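Local coordinates for protein tyrosinase (PDB 6JU8) that probably catalyses the copper-dependent oxidation of L-tyrosine and L-dopa to L-dopaquinone by molecular oxygen, a reaction of melanin biosynthesis, at residues A[108-113]-A[370-375]; A[48-53]-A[112-117]. The protein carries 1 engineered substitution. All coordinates share one frame; numbering follows the deposited sequence.

Contact 1. Residues A[108-113]-A[370-375]; sequences RVYVTL and PIFWLH
The phenol ring of Y110 packs obliquely against the benzo end of W373, with W373 CZ3 standing 3.6 Å above the centre of one face of the tyrosine ring. The two planes are inclined at 53°, so the pair is neither a parallel stack nor a T. The closest approach is W373 CH2 to Y110 CZ, 3.3 Å. F372 meets Y110 differently: rim against rim, with F372 CE1 3.6 Å from Y110 CE2 and the planes turned 71° apart. F372 also lies with CD1 over a face of W373, which closes a three-ring aromatic cluster. With CG anti to the carbonyl carbon (chi1 -51°), the W373 indole swings out from the flank of its helix until its benzo end reaches Y110. The polar ends bond outside the cluster, Y110 OH to L67 O and W373 NE1 to Y64 OH. F372 also meets the copper ligand H71 edge-to-face, so the cluster borders the dinuclear copper site of the common central domain of tyrosinase, to which both segments belong. It fills the seam between helices 103-129 and 371-389, which R108 and D380 bridge by a salt bridge; helix 64-69 lies alongside, and helix 328-340 meets 371-389 through I371 and H375.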
loop_
_atom_site.group_PDB
_atom_site.type_symbol
_atom_site.label_atom_id
_atom_site.label_comp_id
_atom_site.label_asym_id
_atom_site.label_seq_id
_atom_site.Cartn_x
_atom_site.Cartn_y
_atom_site.Cartn_z
ATOM N N ARG A 108 2.358 17.268 -24.776
ATOM C CA ARG A 108 1.246 18.208 -24.723
ATOM C C ARG A 108 0.051 17.604 -25.440
ATOM O O ARG A 108 -1.084 17.659 -24.935
ATOM C CB ARG A 108 1.660 19.548 -25.347
ATOM C CG ARG A 108 0.484 20.539 -25.441
ATOM C CD ARG A 108 0.963 21.974 -25.671
ATOM N NE ARG A 108 1.585 22.519 -24.473
ATOM C CZ ARG A 108 2.284 23.634 -24.389
ATOM N NH1 ARG A 108 2.486 24.434 -25.432
ATOM N NH2 ARG A 108 2.809 23.979 -23.211
ATOM N N VAL A 109 0.285 17.029 -26.631
ATOM C CA VAL A 109 -0.824 16.421 -27.378
ATOM C C VAL A 109 -1.331 15.184 -26.661
ATOM O O VAL A 109 -2.553 14.944 -26.581
ATOM C CB VAL A 109 -0.391 16.094 -28.820
ATOM C CG1 VAL A 109 -1.567 15.486 -29.599
ATOM C CG2 VAL A 109 0.115 17.312 -29.591
ATOM N N TYR A 110 -0.442 14.363 -26.104
ATOM C CA TYR A 110 -0.850 13.125 -25.420
ATOM C C TYR A 110 -1.767 13.428 -24.252
ATOM O O TYR A 110 -2.804 12.755 -24.093
ATOM C CB TYR A 110 0.403 12.410 -24.940
ATOM C CG TYR A 110 0.266 10.967 -24.521
ATOM C CD1 TYR A 110 -0.651 10.095 -25.084
ATOM C CD2 TYR A 110 1.120 10.463 -23.535
ATOM C CE1 TYR A 110 -0.736 8.768 -24.693
ATOM C CE2 TYR A 110 1.079 9.127 -23.152
ATOM C CZ TYR A 110 0.129 8.287 -23.720
ATOM O OH TYR A 110 0.117 6.971 -23.310
ATOM N N VAL A 111 -1.405 14.425 -23.438
ATOM C CA VAL A 111 -2.242 14.774 -22.277
ATOM C C VAL A 111 -3.608 15.285 -22.742
ATOM O O VAL A 111 -4.634 14.967 -22.134
ATOM C CB VAL A 111 -1.532 15.820 -21.413
ATOM C CG1 VAL A 111 -2.462 16.372 -20.314
ATOM C CG2 VAL A 111 -0.287 15.221 -20.763
ATOM N N THR A 112 -3.639 16.044 -23.835
ATOM C CA THR A 112 -4.895 16.565 -24.366
ATOM C C THR A 112 -5.766 15.429 -24.891
ATOM O O THR A 112 -6.992 15.446 -24.722
ATOM C CB THR A 112 -4.600 17.555 -25.502
ATOM O OG1 THR A 112 -3.915 18.685 -24.945
ATOM C CG2 THR A 112 -5.875 18.090 -26.144
ATOM N N LEU A 113 -5.186 14.412 -25.516
ATOM C CA LEU A 113 -5.958 13.242 -25.937
ATOM C C LEU A 113 -6.669 12.622 -24.734
ATOM O O LEU A 113 -7.855 12.305 -24.789
ATOM C CB LEU A 113 -5.031 12.221 -26.607
ATOM C CG LEU A 113 -5.539 10.804 -26.805
ATOM C CD1 LEU A 113 -6.768 10.764 -27.717
ATOM C CD2 LEU A 113 -4.454 9.886 -27.364
ATOM N N PRO A 370 -2.034 5.704 -13.228
ATOM C CA PRO A 370 -2.828 6.924 -13.465
ATOM C C PRO A 370 -2.148 8.219 -13.061
ATOM O O PRO A 370 -2.515 9.284 -13.584
ATOM C CB PRO A 370 -4.092 6.664 -12.610
ATOM C CG PRO A 370 -4.232 5.159 -12.662
ATOM C CD PRO A 370 -2.813 4.648 -12.493
ATOM N N ILE A 371 -1.189 8.214 -12.121
ATOM C CA ILE A 371 -0.485 9.454 -11.814
ATOM C C ILE A 371 0.356 9.963 -12.985
ATOM O O ILE A 371 0.698 11.153 -13.027
ATOM C CB ILE A 371 0.388 9.329 -10.550
ATOM C CG1 ILE A 371 0.657 10.717 -9.951
ATOM C CG2 ILE A 371 1.653 8.532 -10.821
ATOM C CD1 ILE A 371 1.450 10.700 -8.663
ATOM N N PHE A 372 0.726 9.097 -13.926
ATOM C CA PHE A 372 1.481 9.490 -15.113
ATOM C C PHE A 372 0.901 10.764 -15.714
ATOM O O PHE A 372 1.607 11.719 -16.060
ATOM C CB PHE A 372 1.440 8.361 -16.154
ATOM C CG PHE A 372 2.065 8.738 -17.474
ATOM C CD1 PHE A 372 1.300 9.352 -18.459
ATOM C CD2 PHE A 372 3.412 8.471 -17.713
ATOM C CE1 PHE A 372 1.887 9.712 -19.667
ATOM C CE2 PHE A 372 3.998 8.802 -18.909
ATOM C CZ PHE A 372 3.215 9.416 -19.882
ATOM N N TRP A 373 -0.413 10.780 -15.903
ATOM C CA TRP A 373 -1.068 11.847 -16.643
ATOM C C TRP A 373 -1.091 13.141 -15.848
ATOM O O TRP A 373 -1.055 14.225 -16.416
ATOM C CB TRP A 373 -2.495 11.378 -16.954
ATOM C CG TRP A 373 -2.537 10.010 -17.580
ATOM C CD1 TRP A 373 -2.712 8.811 -16.935
ATOM C CD2 TRP A 373 -2.422 9.695 -18.979
ATOM N NE1 TRP A 373 -2.695 7.772 -17.842
ATOM C CE2 TRP A 373 -2.528 8.298 -19.107
ATOM C CE3 TRP A 373 -2.242 10.467 -20.146
ATOM C CZ2 TRP A 373 -2.465 7.658 -20.342
ATOM C CZ3 TRP A 373 -2.174 9.825 -21.377
ATOM C CH2 TRP A 373 -2.284 8.417 -21.472
ATOM N N LEU A 374 -1.170 13.007 -14.526
ATOM C CA LEU A 374 -1.155 14.177 -13.630
ATOM C C LEU A 374 0.223 14.801 -13.559
ATOM O O LEU A 374 0.359 16.030 -13.573
ATOM C CB LEU A 374 -1.634 13.736 -12.246
ATOM C CG LEU A 374 -2.973 13.008 -12.177
ATOM C CD1 LEU A 374 -3.281 12.636 -10.731
ATOM C CD2 LEU A 374 -4.118 13.808 -12.789
ATOM N N HIS A 375 1.237 13.944 -13.548
ATOM C CA HIS A 375 2.624 14.407 -13.697
ATOM C C HIS A 375 2.799 15.142 -15.017
ATOM O O HIS A 375 3.317 16.272 -15.075
ATOM C CB HIS A 375 3.549 13.188 -13.612
ATOM C CG HIS A 375 4.998 13.492 -13.775
ATOM N ND1 HIS A 375 5.616 14.563 -13.169
ATOM C CD2 HIS A 375 5.959 12.789 -14.450
ATOM C CE1 HIS A 375 6.905 14.519 -13.495
ATOM N NE2 HIS A 375 7.151 13.464 -14.270
#

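Contact 2. Residues A[48-53]-A[112-117]; sequences EALTVI and TLYEQV
The hydroxyl oxygen of Y114 rests against the two methyl groups of L50, with CD1 3.4 Å and CD2 3.7 Å from Y114 OH. This is van der Waals packing, and no hydrogen bond joins the two segments. The side chains cross at about a right angle, and L50 reaches the ring obliquely near its hydroxyl end, CD1 standing 4.1 Å from Y114 CZ. Y114 can extend this far because its CG is anti to the backbone N (chi1 -172°), which brings its hydroxyl end up to L50 of helix 41-55.

One turn further along each helix, I53 and V117 make a second touch, mainly aliphatic. I53 stretches its CG1-CD1 arm over, and CD1 lies 3.8 Å from V117 CG1. The same methyl also rests against the backbone, 3.8 Å from V117 O. I53 and V117 are also the nearest CA pair of the two segments, 8.2 Å apart. Further along helix 103-129, A121 is touched by A49 and I53, and Y64 of helix 64-69 touches both L50 and Y114. All four residues that meet are buried. Apolar side chains thus seat helix 41-55 against helix 103-129, which carries the copper ligand H107 of the type-3 dinuclear copper centre characteristic of tyrosinases.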
loop_
_atom_site.group_PDB
_atom_site.type_symbol
_atom_site.label_atom_id
_atom_site.label_comp_id
_atom_site.label_asym_id
_atom_site.label_seq_id
_atom_site.Cartn_x
_atom_site.Cartn_y
_atom_site.Cartn_z
ATOM N N GLU A 48 -16.198 8.458 -12.442
ATOM C CA GLU A 48 -17.070 7.560 -13.189
ATOM C C GLU A 48 -16.587 7.431 -14.630
ATOM O O GLU A 48 -16.596 6.322 -15.168
ATOM C CB GLU A 48 -18.525 8.030 -13.147
ATOM C CG GLU A 48 -19.139 8.012 -11.751
ATOM C CD GLU A 48 -19.562 6.662 -11.227
ATOM O OE1 GLU A 48 -19.415 5.639 -11.913
ATOM O OE2 GLU A 48 -20.065 6.595 -10.087
ATOM N N ALA A 49 -16.155 8.539 -15.219
ATOM C CA ALA A 49 -15.649 8.463 -16.598
ATOM C C ALA A 49 -14.380 7.624 -16.688
ATOM O O ALA A 49 -14.209 6.799 -17.597
ATOM C CB ALA A 49 -15.380 9.845 -17.159
ATOM N N LEU A 50 -13.448 7.875 -15.758
ATOM C CA LEU A 50 -12.186 7.139 -15.863
ATOM C C LEU A 50 -12.402 5.657 -15.596
ATOM O O LEU A 50 -11.758 4.796 -16.192
ATOM C CB LEU A 50 -11.127 7.717 -14.931
ATOM C CG LEU A 50 -9.732 7.124 -15.068
ATOM C CD1 LEU A 50 -9.185 7.226 -16.487
ATOM C CD2 LEU A 50 -8.768 7.840 -14.115
ATOM N N THR A 51 -13.341 5.356 -14.708
ATOM C CA THR A 51 -13.684 3.958 -14.469
ATOM C C THR A 51 -14.186 3.278 -15.740
ATOM O O THR A 51 -13.722 2.184 -16.094
ATOM C CB THR A 51 -14.734 3.824 -13.344
ATOM O OG1 THR A 51 -14.125 4.322 -12.146
ATOM C CG2 THR A 51 -15.135 2.387 -13.139
ATOM N N VAL A 52 -15.133 3.887 -16.448
ATOM C CA VAL A 52 -15.606 3.366 -17.718
ATOM C C VAL A 52 -14.460 3.181 -18.697
ATOM O O VAL A 52 -14.328 2.121 -19.313
ATOM C CB VAL A 52 -16.670 4.303 -18.323
ATOM C CG1 VAL A 52 -16.936 3.980 -19.784
ATOM C CG2 VAL A 52 -17.962 4.226 -17.525
ATOM N N ILE A 53 -13.587 4.169 -18.834
ATOM C CA ILE A 53 -12.480 4.106 -19.783
ATOM C C ILE A 53 -11.545 2.948 -19.440
ATOM O O ILE A 53 -11.080 2.206 -20.320
ATOM C CB ILE A 53 -11.738 5.454 -19.842
ATOM C CG1 ILE A 53 -12.625 6.537 -20.493
ATOM C CG2 ILE A 53 -10.443 5.342 -20.615
ATOM C CD1 ILE A 53 -12.233 7.962 -20.137
ATOM N N THR A 112 -3.639 16.044 -23.835
ATOM C CA THR A 112 -4.895 16.565 -24.366
ATOM C C THR A 112 -5.766 15.429 -24.891
ATOM O O THR A 112 -6.992 15.446 -24.722
ATOM C CB THR A 112 -4.600 17.555 -25.502
ATOM O OG1 THR A 112 -3.915 18.685 -24.945
ATOM C CG2 THR A 112 -5.875 18.090 -26.144
ATOM N N LEU A 113 -5.186 14.412 -25.516
ATOM C CA LEU A 113 -5.958 13.242 -25.937
ATOM C C LEU A 113 -6.669 12.622 -24.734
ATOM O O LEU A 113 -7.855 12.305 -24.789
ATOM C CB LEU A 113 -5.031 12.221 -26.607
ATOM C CG LEU A 113 -5.539 10.804 -26.805
ATOM C CD1 LEU A 113 -6.768 10.764 -27.717
ATOM C CD2 LEU A 113 -4.454 9.886 -27.364
ATOM N N TYR A 114 -5.928 12.404 -23.648
ATOM C CA TYR A 114 -6.493 11.766 -22.451
ATOM C C TYR A 114 -7.642 12.609 -21.901
ATOM O O TYR A 114 -8.709 12.086 -21.594
ATOM C CB TYR A 114 -5.409 11.647 -21.412
ATOM C CG TYR A 114 -5.649 10.881 -20.142
ATOM C CD1 TYR A 114 -5.897 9.520 -20.129
ATOM C CD2 TYR A 114 -5.566 11.542 -18.914
ATOM C CE1 TYR A 114 -6.095 8.813 -18.952
ATOM C CE2 TYR A 114 -5.737 10.845 -17.735
ATOM C CZ TYR A 114 -6.005 9.493 -17.755
ATOM O OH TYR A 114 -6.153 8.820 -16.570
ATOM N N GLU A 115 -7.378 13.908 -21.780
ATOM C CA GLU A 115 -8.408 14.830 -21.293
ATOM C C GLU A 115 -9.664 14.795 -22.157
ATOM O O GLU A 115 -10.793 14.813 -21.634
ATOM C CB GLU A 115 -7.827 16.243 -21.263
ATOM C CG GLU A 115 -8.763 17.348 -20.817
ATOM C CD GLU A 115 -8.032 18.680 -20.811
ATOM O OE1 GLU A 115 -7.762 19.209 -19.725
ATOM O OE2 GLU A 115 -7.687 19.169 -21.915
ATOM N N GLN A 116 -9.464 14.746 -23.485
ATOM C CA GLN A 116 -10.613 14.777 -24.383
ATOM C C GLN A 116 -11.419 13.493 -24.255
ATOM O O GLN A 116 -12.646 13.517 -24.254
ATOM C CB GLN A 116 -10.125 14.957 -25.827
ATOM C CG GLN A 116 -11.272 15.057 -26.843
ATOM C CD GLN A 116 -10.756 15.239 -28.257
ATOM O OE1 GLN A 116 -9.754 15.910 -28.480
ATOM N NE2 GLN A 116 -11.414 14.627 -29.230
ATOM N N VAL A 117 -10.736 12.352 -24.213
ATOM C CA VAL A 117 -11.422 11.062 -24.074
ATOM C C VAL A 117 -12.223 11.019 -22.785
ATOM O O VAL A 117 -13.364 10.537 -22.742
ATOM C CB VAL A 117 -10.413 9.901 -24.143
ATOM C CG1 VAL A 117 -11.059 8.584 -23.744
ATOM C CG2 VAL A 117 -9.836 9.839 -25.564
#

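How the contacts relate
Contacts 1 and 2 overlap on helix 103-129 at T112 and L113, and have centres about 11 Å apart. They join directly: the ring of Y114 stacks on W373, with Y114 CE2 3.3 Å from W373 CG, so the aromatic packing continues from Y114 to W373, F372 and Y110, with L50 at the outer end. Y64 also connects them, bonding W373 in contact 1 and touching L50 and Y114 in contact 2. Their distances from the dinuclear copper centre differ: the side chain of F372 is about 4 Å from a copper ion, whereas that of Y114 is about 12 Å away. Contact 1 therefore borders the metal site, and contact 2 lies in the shell behind it.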